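Protein HIRA (Homo sapiens, PDB 5YJE) is the trimerizing subunit of an H3.3 histone chaperone complex and cooperates with ASF1A to promote replication-independent chromatin assembly. Local coordinates at residues A301-L304 and G308-Y311; A275-Q280 and L297-R302. One frame throughout, in Å; residues are numbered along the deposited sequence.

Contact 1: residues A301-L304 and G308-Y311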
ATOM      1  N   ALA B 301      -6.692  26.466 -19.346  1.00 55.42           N
ATOM      2  CA  ALA B 301      -7.953  26.466 -20.068  1.00 54.97           C
ATOM      3  C   ALA B 301      -8.108  27.740 -20.885  1.00 59.40           C
ATOM      4  O   ALA B 301      -8.555  27.692 -22.038  1.00 59.13           O
ATOM      5  CB  ALA B 301      -9.112  26.309 -19.091  1.00 55.18           C
ATOM      6  N   ARG B 302      -7.740  28.889 -20.303  1.00 57.37           N
ATOM      7  CA  ARG B 302      -7.760  30.132 -21.065  1.00 61.41           C
ATOM      8  C   ARG B 302      -6.912  30.011 -22.327  1.00 59.70           C
ATOM      9  O   ARG B 302      -7.321  30.455 -23.402  1.00 60.32           O
ATOM     10  CB  ARG B 302      -7.279  31.291 -20.183  1.00 62.45           C
ATOM     11  CG  ARG B 302      -7.145  32.640 -20.893  1.00 63.29           C
ATOM     12  CD  ARG B 302      -7.362  33.822 -19.942  1.00 70.17           C
ATOM     13  NE  ARG B 302      -6.781  33.603 -18.613  1.00 82.24           N
ATOM     14  CZ  ARG B 302      -7.475  33.237 -17.530  1.00 77.14           C
ATOM     15  NH1 ARG B 302      -8.790  33.050 -17.607  1.00 81.06           N
ATOM     16  NH2 ARG B 302      -6.855  33.060 -16.367  1.00 64.53           N
ATOM     17  N   TYR B 303      -5.739  29.387 -22.218  1.00 57.05           N
ATOM     18  CA  TYR B 303      -4.889  29.206 -23.384  1.00 54.30           C
ATOM     19  C   TYR B 303      -5.552  28.316 -24.420  1.00 56.68           C
ATOM     20  O   TYR B 303      -5.568  28.648 -25.607  1.00 57.48           O
ATOM     21  CB  TYR B 303      -3.539  28.622 -22.987  1.00 47.51           C
ATOM     22  CG  TYR B 303      -2.560  28.640 -24.133  1.00 52.35           C
ATOM     23  CD1 TYR B 303      -2.014  29.840 -24.577  1.00 52.73           C
ATOM     24  CD2 TYR B 303      -2.182  27.465 -24.783  1.00 51.88           C
ATOM     25  CE1 TYR B 303      -1.113  29.872 -25.620  1.00 54.52           C
ATOM     26  CE2 TYR B 303      -1.275  27.491 -25.846  1.00 46.84           C
ATOM     27  CZ  TYR B 303      -0.751  28.696 -26.254  1.00 50.52           C
ATOM     28  OH  TYR B 303       0.152  28.750 -27.287  1.00 53.67           O
ATOM     29  N   LEU B 304      -6.070  27.157 -23.992  1.00 58.71           N
ATOM     30  CA  LEU B 304      -6.740  26.256 -24.926  1.00 59.13           C
ATOM     31  C   LEU B 304      -7.856  26.972 -25.671  1.00 59.98           C
ATOM     32  O   LEU B 304      -8.060  26.741 -26.868  1.00 61.65           O
ATOM     33  CB  LEU B 304      -7.306  25.033 -24.200  1.00 56.88           C
ATOM     34  CG  LEU B 304      -6.407  24.076 -23.411  1.00 57.13           C
ATOM     35  CD1 LEU B 304      -7.239  22.968 -22.791  1.00 53.91           C
ATOM     36  CD2 LEU B 304      -5.337  23.506 -24.310  1.00 55.09           C
ATOM     37  N   GLY B 308      -7.612  27.916 -29.616  1.00 60.61           N
ATOM     38  CA  GLY B 308      -8.571  27.005 -30.206  1.00 55.98           C
ATOM     39  C   GLY B 308      -8.176  25.544 -30.163  1.00 63.52           C
ATOM     40  O   GLY B 308      -8.300  24.850 -31.177  1.00 62.25           O
ATOM     41  N   PHE B 309      -7.716  25.053 -29.007  1.00 60.18           N
ATOM     42  CA  PHE B 309      -7.366  23.637 -28.853  1.00 59.84           C
ATOM     43  C   PHE B 309      -8.628  22.864 -28.481  1.00 66.35           C
ATOM     44  O   PHE B 309      -8.938  22.641 -27.308  1.00 64.13           O
ATOM     45  CB  PHE B 309      -6.255  23.459 -27.829  1.00 61.45           C
ATOM     46  CG  PHE B 309      -4.901  23.836 -28.349  1.00 59.74           C
ATOM     47  CD1 PHE B 309      -4.145  22.922 -29.063  1.00 59.61           C
ATOM     48  CD2 PHE B 309      -4.390  25.106 -28.141  1.00 57.03           C
ATOM     49  CE1 PHE B 309      -2.902  23.271 -29.558  1.00 68.83           C
ATOM     50  CE2 PHE B 309      -3.146  25.455 -28.631  1.00 56.77           C
ATOM     51  CZ  PHE B 309      -2.401  24.546 -29.339  1.00 58.75           C
ATOM     52  N   GLU B 310      -9.345  22.431 -29.519  1.00 68.82           N
ATOM     53  CA  GLU B 310     -10.690  21.878 -29.382  1.00 71.92           C
ATOM     54  C   GLU B 310     -10.700  20.590 -28.563  1.00 64.99           C
ATOM     55  O   GLU B 310     -11.415  20.477 -27.558  1.00 60.93           O
ATOM     56  CB  GLU B 310     -11.261  21.640 -30.787  1.00 65.77           C
ATOM     57  CG  GLU B 310     -10.144  21.297 -31.789  1.00 74.06           C
ATOM     58  CD  GLU B 310     -10.618  21.044 -33.211  1.00 87.09           C
ATOM     59  OE1 GLU B 310      -9.745  20.798 -34.090  1.00 90.37           O
ATOM     60  OE2 GLU B 310     -11.853  21.081 -33.461  1.00 89.74           O
ATOM     61  N   TYR B 311      -9.918  19.599 -28.996  1.00 62.21           N
ATOM     62  CA  TYR B 311     -10.011  18.269 -28.412  1.00 64.13           C
ATOM     63  C   TYR B 311      -9.486  18.247 -26.980  1.00 65.92           C
ATOM     64  O   TYR B 311     -10.047  17.552 -26.116  1.00 66.46           O
ATOM     65  CB  TYR B 311      -9.256  17.280 -29.297  1.00 70.61           C
ATOM     66  CG  TYR B 311      -9.775  17.240 -30.729  1.00 76.51           C
ATOM     67  CD1 TYR B 311     -10.921  16.519 -31.058  1.00 74.39           C
ATOM     68  CD2 TYR B 311      -9.112  17.916 -31.750  1.00 78.92           C
ATOM     69  CE1 TYR B 311     -11.394  16.471 -32.355  1.00 76.59           C
ATOM     70  CE2 TYR B 311      -9.579  17.874 -33.058  1.00 81.58           C
ATOM     71  CZ  TYR B 311     -10.723  17.150 -33.353  1.00 86.89           C
ATOM     72  OH  TYR B 311     -11.193  17.109 -34.651  1.00 86.12           O
TER

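Contact 2: residues A275-Q280 and L297-R302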
ATOM      1  N   ALA B 275       3.010  22.442 -23.686  1.00 42.01           N
ATOM      2  CA  ALA B 275       3.781  21.519 -22.867  1.00 40.05           C
ATOM      3  C   ALA B 275       4.113  22.137 -21.516  1.00 43.15           C
ATOM      4  O   ALA B 275       3.950  21.497 -20.475  1.00 40.21           O
ATOM      5  CB  ALA B 275       5.058  21.103 -23.595  1.00 37.56           C
ATOM      6  N   TYR B 276       4.532  23.403 -21.518  1.00 44.05           N
ATOM      7  CA  TYR B 276       4.830  24.099 -20.279  1.00 40.33           C
ATOM      8  C   TYR B 276       3.616  24.171 -19.364  1.00 42.76           C
ATOM      9  O   TYR B 276       3.714  23.861 -18.168  1.00 45.37           O
ATOM     10  CB  TYR B 276       5.345  25.503 -20.569  1.00 40.57           C
ATOM     11  CG  TYR B 276       5.457  26.350 -19.306  1.00 43.62           C
ATOM     12  CD1 TYR B 276       6.442  26.083 -18.362  1.00 44.91           C
ATOM     13  CD2 TYR B 276       4.563  27.392 -19.044  1.00 39.50           C
ATOM     14  CE1 TYR B 276       6.558  26.840 -17.206  1.00 44.69           C
ATOM     15  CE2 TYR B 276       4.678  28.167 -17.895  1.00 41.47           C
ATOM     16  CZ  TYR B 276       5.684  27.879 -16.979  1.00 48.76           C
ATOM     17  OH  TYR B 276       5.824  28.612 -15.828  1.00 54.13           O
ATOM     18  N   LEU B 277       2.474  24.626 -19.887  1.00 39.15           N
ATOM     19  CA  LEU B 277       1.313  24.813 -19.021  1.00 39.28           C
ATOM     20  C   LEU B 277       0.774  23.477 -18.512  1.00 44.83           C
ATOM     21  O   LEU B 277       0.310  23.381 -17.368  1.00 44.93           O
ATOM     22  CB  LEU B 277       0.226  25.614 -19.745  1.00 42.33           C
ATOM     23  CG  LEU B 277       0.512  27.107 -19.996  1.00 43.92           C
ATOM     24  CD1 LEU B 277      -0.505  27.729 -20.952  1.00 41.47           C
ATOM     25  CD2 LEU B 277       0.554  27.909 -18.693  1.00 41.94           C
ATOM     26  N   GLU B 278       0.844  22.432 -19.341  1.00 42.91           N
ATOM     27  CA  GLU B 278       0.476  21.097 -18.885  1.00 43.34           C
ATOM     28  C   GLU B 278       1.432  20.607 -17.796  1.00 39.36           C
ATOM     29  O   GLU B 278       1.009  19.973 -16.831  1.00 41.92           O
ATOM     30  CB  GLU B 278       0.440  20.132 -20.077  1.00 35.73           C
ATOM     31  CG  GLU B 278      -0.758  20.335 -20.996  1.00 44.11           C
ATOM     32  CD  GLU B 278      -0.670  19.574 -22.340  1.00 47.90           C
ATOM     33  OE1 GLU B 278      -1.572  19.772 -23.182  1.00 49.25           O
ATOM     34  OE2 GLU B 278       0.283  18.779 -22.562  1.00 47.48           O
ATOM     35  N   ASN B 279       2.723  20.886 -17.946  1.00 39.39           N
ATOM     36  CA  ASN B 279       3.707  20.585 -16.914  1.00 41.93           C
ATOM     37  C   ASN B 279       3.360  21.278 -15.601  1.00 45.02           C
ATOM     38  O   ASN B 279       3.423  20.663 -14.537  1.00 46.52           O
ATOM     39  CB  ASN B 279       5.101  21.015 -17.373  1.00 43.51           C
ATOM     40  CG  ASN B 279       5.765  19.995 -18.293  1.00 50.04           C
ATOM     41  OD1 ASN B 279       5.462  18.803 -18.236  1.00 51.73           O
ATOM     42  ND2 ASN B 279       6.689  20.464 -19.141  1.00 47.10           N
ATOM     43  N   GLN B 280       2.995  22.562 -15.660  1.00 44.68           N
ATOM     44  CA  GLN B 280       2.620  23.309 -14.456  1.00 42.99           C
ATOM     45  C   GLN B 280       1.401  22.700 -13.780  1.00 45.52           C
ATOM     46  O   GLN B 280       1.383  22.517 -12.556  1.00 46.73           O
ATOM     47  CB  GLN B 280       2.340  24.774 -14.804  1.00 44.99           C
ATOM     48  CG  GLN B 280       3.551  25.581 -15.203  1.00 42.63           C
ATOM     49  CD  GLN B 280       4.623  25.554 -14.127  1.00 46.53           C
ATOM     50  OE1 GLN B 280       5.389  24.599 -14.037  1.00 46.63           O
ATOM     51  NE2 GLN B 280       4.677  26.604 -13.299  1.00 44.49           N
ATOM     52  N   LEU B 297      -4.635  25.391 -13.824  1.00 50.03           N
ATOM     53  CA  LEU B 297      -5.690  24.841 -14.661  1.00 53.34           C
ATOM     54  C   LEU B 297      -6.457  25.956 -15.347  1.00 56.06           C
ATOM     55  O   LEU B 297      -6.844  25.825 -16.514  1.00 55.61           O
ATOM     56  CB  LEU B 297      -6.642  23.977 -13.838  1.00 51.34           C
ATOM     57  CG  LEU B 297      -7.839  23.403 -14.608  1.00 55.57           C
ATOM     58  CD1 LEU B 297      -7.387  22.333 -15.614  1.00 53.27           C
ATOM     59  CD2 LEU B 297      -8.931  22.852 -13.667  1.00 56.80           C
ATOM     60  N   LEU B 298      -6.661  27.076 -14.650  1.00 55.11           N
ATOM     61  CA  LEU B 298      -7.443  28.153 -15.243  1.00 59.02           C
ATOM     62  C   LEU B 298      -6.655  28.909 -16.315  1.00 59.75           C
ATOM     63  O   LEU B 298      -7.209  29.274 -17.363  1.00 58.55           O
ATOM     64  CB  LEU B 298      -7.914  29.123 -14.168  1.00 60.07           C
ATOM     65  CG  LEU B 298      -8.943  28.356 -13.300  1.00 64.47           C
ATOM     66  CD1 LEU B 298      -9.566  29.179 -12.145  1.00 71.20           C
ATOM     67  CD2 LEU B 298     -10.000  27.624 -14.172  1.00 67.52           C
ATOM     68  N   VAL B 299      -5.354  29.126 -16.099  1.00 55.44           N
ATOM     69  CA  VAL B 299      -4.510  29.670 -17.162  1.00 54.16           C
ATOM     70  C   VAL B 299      -4.509  28.727 -18.364  1.00 59.25           C
ATOM     71  O   VAL B 299      -4.645  29.155 -19.515  1.00 61.86           O
ATOM     72  CB  VAL B 299      -3.091  29.910 -16.624  1.00 55.81           C
ATOM     73  CG1 VAL B 299      -2.167  30.284 -17.757  1.00 49.16           C
ATOM     74  CG2 VAL B 299      -3.103  30.963 -15.515  1.00 51.58           C
ATOM     75  N   TYR B 300      -4.357  27.428 -18.108  1.00 56.27           N
ATOM     76  CA  TYR B 300      -4.267  26.454 -19.187  1.00 53.58           C
ATOM     77  C   TYR B 300      -5.542  26.422 -20.013  1.00 54.12           C
ATOM     78  O   TYR B 300      -5.496  26.337 -21.247  1.00 54.81           O
ATOM     79  CB  TYR B 300      -3.966  25.079 -18.598  1.00 49.88           C
ATOM     80  CG  TYR B 300      -3.960  23.947 -19.595  1.00 47.02           C
ATOM     81  CD1 TYR B 300      -3.053  23.922 -20.651  1.00 47.88           C
ATOM     82  CD2 TYR B 300      -4.843  22.886 -19.466  1.00 48.32           C
ATOM     83  CE1 TYR B 300      -3.044  22.877 -21.561  1.00 46.97           C
ATOM     84  CE2 TYR B 300      -4.841  21.843 -20.372  1.00 47.41           C
ATOM     85  CZ  TYR B 300      -3.954  21.843 -21.413  1.00 49.45           C
ATOM     86  OH  TYR B 300      -3.974  20.785 -22.290  1.00 51.17           O
ATOM     87  N   ALA B 301      -6.692  26.466 -19.346  1.00 55.42           N
ATOM     88  CA  ALA B 301      -7.953  26.466 -20.068  1.00 54.97           C
ATOM     89  C   ALA B 301      -8.108  27.740 -20.885  1.00 59.40           C
ATOM     90  O   ALA B 301      -8.555  27.692 -22.038  1.00 59.13           O
ATOM     91  CB  ALA B 301      -9.112  26.309 -19.091  1.00 55.18           C
ATOM     92  N   ARG B 302      -7.740  28.889 -20.303  1.00 57.37           N
ATOM     93  CA  ARG B 302      -7.760  30.132 -21.065  1.00 61.41           C
ATOM     94  C   ARG B 302      -6.912  30.011 -22.327  1.00 59.70           C
ATOM     95  O   ARG B 302      -7.321  30.455 -23.402  1.00 60.32           O
ATOM     96  CB  ARG B 302      -7.279  31.291 -20.183  1.00 62.45           C
ATOM     97  CG  ARG B 302      -7.145  32.640 -20.893  1.00 63.29           C
ATOM     98  CD  ARG B 302      -7.362  33.822 -19.942  1.00 70.17           C
ATOM     99  NE  ARG B 302      -6.781  33.603 -18.613  1.00 82.24           N
ATOM    100  CZ  ARG B 302      -7.475  33.237 -17.530  1.00 77.14           C
ATOM    101  NH1 ARG B 302      -8.790  33.050 -17.607  1.00 81.06           N
ATOM    102  NH2 ARG B 302      -6.855  33.060 -16.367  1.00 64.53           N
TER

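Contact 1: residues A301-L304 and G308-Y311
The carbonyl of Leu304 receives the backbone N-H of Phe309 across the end of helix 290-307, with Leu304 O 2.7 Å from Phe309 N, and Gly308 between them turns the chain out of the helix. This is a Schellman motif. Gly308 is the first residue to leave helical geometry and does so with positive phi, a conformation that glycine, lacking a CB, adopts more easily than other residues. The bond from Phe309 is fairly straight, 159° at the hydrogen, and meets Leu304 O in the carbonyl plane. The amide of Gly308 also lies close to the same oxygen, Gly308 N standing 3.0 Å from Leu304 O.

Phe309 serves both helices at once: it is the N-cap residue of helix 310-320 and the centre of an inverse gamma turn, while its CB is directed toward the helix just ended. Its first torsion (chi1 -76°) sets CG beside the backbone N, and the ring is laid across the end of helix 290-307, from Leu304 CD2, near its CB, to Tyr303 CE2, near its CE2. Leu304 crosses this side chain at about a right angle, the methyl CD2 lying 3.6 Å from Phe309 CB. A branched aliphatic residue suits the place, since its other neighbours include Leu274 of helix 266-286 and Leu313 of helix 310-320, so that three helices meet around it. Leu274 also touches Phe309, so Leu304 and Phe309 share this neighbour on helix 266-286.

Tyr303 supplies a second aromatic group. With CG anti to the backbone N (chi1 -170°), its ring extends toward the helix end, obliquely to that of Phe309. The two rings meet through single carbons, Tyr303 CE2 lying 3.9 Å from Phe309 CE2.

Contact 2: residues A275-Q280 and L297-R302
Tyr300 and Glu278 reach each other through two different first torsions: Tyr300 holds CG anti to its backbone N (chi1 175°), while Glu278 sets CG anti to its own carbonyl carbon (chi1 -73°) and then runs extended to the carboxylate. The phenol thus points across the interface between the helices as the acid comes alongside it. Tyr300 OH donates to Glu278 OE1 over 2.8 Å, approaching the anti side of the carboxylate and slightly out of its plane. The carboxylate and ring planes are steeply inclined to each other, and the methylene of Glu278 packs obliquely on the ring, with CG 3.5 Å from Tyr300 CE1. Tyrosine suits this place because its ring packs against Leu277 and the Glu278 methylene while its hydroxyl gives the buried carboxylate a hydrogen-bond donor.

The two segments belong to helices 266-286 and 290-307, which form an antiparallel helical hairpin in the C-terminal helical part of the chain. Their local axes run 155° apart and approach to 9.3 Å. Leu277 points into this interface opposite Tyr300, their CA atoms being 5.8 Å apart. Its CB lies 3.8 Å from Tyr300 CD1, while its branch end turns to the neighbouring valine, Leu277 CD2 meeting Val299 CG1 at 3.7 Å and at about a right angle. The compact, branched Val299 fits against the leucine close to its own backbone, and Trp296 and Tyr303 of the same helix also touch Leu277.

The carboxylate has further partners. Glu278 OE2 accepts a hydrogen bond from the backbone N of Arg124 of a second HIRA subunit, and Arg312 of helix 310-320 forms a long, weak ion pair with OE1. Such neighbours would probably favour the ionised acid. Arg123 of the second subunit packs on both Glu278 and Tyr300.

Overall arrangement
Contacts 1 and 2 follow one another along helix 290-307, sharing Ala301 and Arg302, with centres about 10 Å apart. Contact 2 holds the middle of that helix against helix 266-286, whereas contact 1 closes its end and starts helix 310-320. They touch where Tyr303 CB of contact 1 packs 3.8 Å from Leu277 CD1 of contact 2. Arg312, in the first turn of helix 310-320, also bridges them, touching Leu304 in one and Tyr300 in the other. Contact 2 lies against a second HIRA subunit, whereas contact 1 approaches it only through Tyr311, which packs on Cys121 of that chain. The helices thus contribute to an interface within the HIRA trimer.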